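Local coordinates for protein glutaredoxin-2 (Vaccinia virus, PDB 2G2Q) that passes disulfide bonds along the poxviral oxidation pathway to virion membrane proteins in the host cytoplasm, a step needed for virion assembly, at residues A63-L66 with S67-V71. Residues are numbered along the deposited sequence; the frame is centred on the assembly and turned at random.
Sequences AAHL and SNYIV
Ser-67 N reaches back three residues to Ala-64 O at 3.0 Å, and two further backbone bonds of the same span follow it, Asn-68 N to His-65 O and Tyr-69 N to Leu-66 O, the last at 2.8 Å. Three successive i to i+3 bonds illustrate how a chain is carried through a 3-10 turn that follows on from an alpha-helix, here helix 58-65. The chain then extends, after a weak bond from Ile-70 N to Ser-67 O.

Among side chains, the serine hydroxyl adds a second polar link. With OG lodged between its own N and carbonyl carbon (chi1 68°), it folds back over the helix and donates to Ala-64 O at 2.7 Å, almost in line with the C=O bond. That carbonyl is therefore gripped by both N and OG of Ser-67. Lys-10 NZ bonds to Ser-67 OG and to Asn-68 OD1, tying this turn to the segment just after strand 3-9. The other branch of the Asn-68 amide, ND2, lies 3.0 Å from His-65 O and 3.3 Å from His-65 ND1, its plane turned 72° from the imidazole.

The aromatic contact spans four residues. His-65 swings CG opposite its backbone N (chi1 170°), which carries the imidazole alongside the turn, and the edge of the Tyr-69 ring is turned toward the face of that imidazole in a T-shaped pair, centroids 5.7 Å apart. Tyr-69 also meets the ring of Phe-94 and touches Ile-15 on helix 14-24.

Such a 3-10 turn, following helix 58-65, leads the chain into strand 71-77, which runs antiparallel to strand 3-9 in the central sheet of the thioredoxin fold.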
loop_
_atom_site.group_PDB
_atom_site.type_symbol
_atom_site.label_atom_id
_atom_site.label_comp_id
_atom_site.label_asym_id
_atom_site.label_seq_id
_atom_site.Cartn_x
_atom_site.Cartn_y
_atom_site.Cartn_z
ATOM N N ALA A 63 -12.827 -11.638 5.893
ATOM C CA ALA A 63 -12.799 -10.350 5.176
ATOM C C ALA A 63 -12.393 -9.181 6.074
ATOM O O ALA A 63 -11.755 -8.235 5.618
ATOM C CB ALA A 63 -14.148 -10.069 4.498
ATOM N N ALA A 64 -12.753 -9.241 7.347
ATOM C CA ALA A 64 -12.307 -8.218 8.291
ATOM C C ALA A 64 -10.794 -8.285 8.440
ATOM O O ALA A 64 -10.129 -7.271 8.325
ATOM C CB ALA A 64 -12.993 -8.383 9.632
ATOM N N HIS A 65 -10.279 -9.497 8.646
ATOM C CA HIS A 65 -8.850 -9.804 8.798
ATOM C C HIS A 65 -7.979 -9.431 7.579
ATOM O O HIS A 65 -6.787 -9.116 7.722
ATOM C CB HIS A 65 -8.721 -11.294 9.162
ATOM C CG HIS A 65 -7.324 -11.843 9.120
ATOM N ND1 HIS A 65 -6.307 -11.378 9.935
ATOM C CD2 HIS A 65 -6.786 -12.852 8.388
ATOM C CE1 HIS A 65 -5.201 -12.063 9.688
ATOM N NE2 HIS A 65 -5.463 -12.963 8.754
ATOM N N LEU A 66 -8.564 -9.435 6.386
ATOM C CA LEU A 66 -7.825 -9.000 5.189
ATOM C C LEU A 66 -7.502 -7.502 5.187
ATOM O O LEU A 66 -6.604 -7.052 4.446
ATOM C CB LEU A 66 -8.575 -9.369 3.914
ATOM C CG LEU A 66 -8.826 -10.858 3.703
ATOM C CD1 LEU A 66 -9.826 -11.041 2.569
ATOM C CD2 LEU A 66 -7.509 -11.601 3.427
ATOM N N SER A 67 -8.210 -6.735 6.020
ATOM C CA SER A 67 -7.886 -5.315 6.191
ATOM C C SER A 67 -6.412 -5.115 6.541
ATOM O O SER A 67 -5.827 -4.090 6.235
ATOM C CB SER A 67 -8.767 -4.660 7.261
ATOM O OG SER A 67 -8.465 -5.163 8.550
ATOM N N ASN A 68 -5.828 -6.110 7.192
ATOM C CA ASN A 68 -4.413 -6.081 7.564
ATOM C C ASN A 68 -3.481 -6.159 6.393
ATOM O O ASN A 68 -2.297 -5.916 6.560
ATOM C CB ASN A 68 -4.092 -7.235 8.519
ATOM C CG ASN A 68 -4.830 -7.112 9.822
ATOM O OD1 ASN A 68 -4.881 -6.041 10.415
ATOM N ND2 ASN A 68 -5.425 -8.196 10.261
ATOM N N TYR A 69 -4.014 -6.495 5.218
ATOM C CA TYR A 69 -3.197 -6.691 4.021
ATOM C C TYR A 69 -3.520 -5.701 2.919
ATOM O O TYR A 69 -3.206 -5.958 1.771
ATOM C CB TYR A 69 -3.370 -8.133 3.476
ATOM C CG TYR A 69 -2.933 -9.166 4.450
ATOM C CD1 TYR A 69 -1.618 -9.606 4.490
ATOM C CD2 TYR A 69 -3.825 -9.678 5.382
ATOM C CE1 TYR A 69 -1.206 -10.571 5.441
ATOM C CE2 TYR A 69 -3.427 -10.629 6.319
ATOM C CZ TYR A 69 -2.117 -11.059 6.344
ATOM O OH TYR A 69 -1.753 -12.005 7.281
ATOM N N ILE A 70 -4.226 -4.626 3.263
ATOM C CA ILE A 70 -4.445 -3.509 2.365
ATOM C C ILE A 70 -3.178 -2.666 2.400
ATOM O O ILE A 70 -2.775 -2.166 3.462
ATOM C CB ILE A 70 -5.599 -2.577 2.851
ATOM C CG1 ILE A 70 -6.909 -3.328 3.122
ATOM C CG2 ILE A 70 -5.794 -1.381 1.898
ATOM C CD1 ILE A 70 -7.309 -4.324 2.088
ATOM N N VAL A 71 -2.528 -2.522 1.257
ATOM C CA VAL A 71 -1.486 -1.503 1.137
ATOM C C VAL A 71 -1.415 -0.992 -0.288
ATOM O O VAL A 71 -1.364 -1.769 -1.242
ATOM C CB VAL A 71 -0.098 -1.972 1.705
ATOM C CG1 VAL A 71 0.369 -3.297 1.056
ATOM C CG2 VAL A 71 0.957 -0.852 1.609
#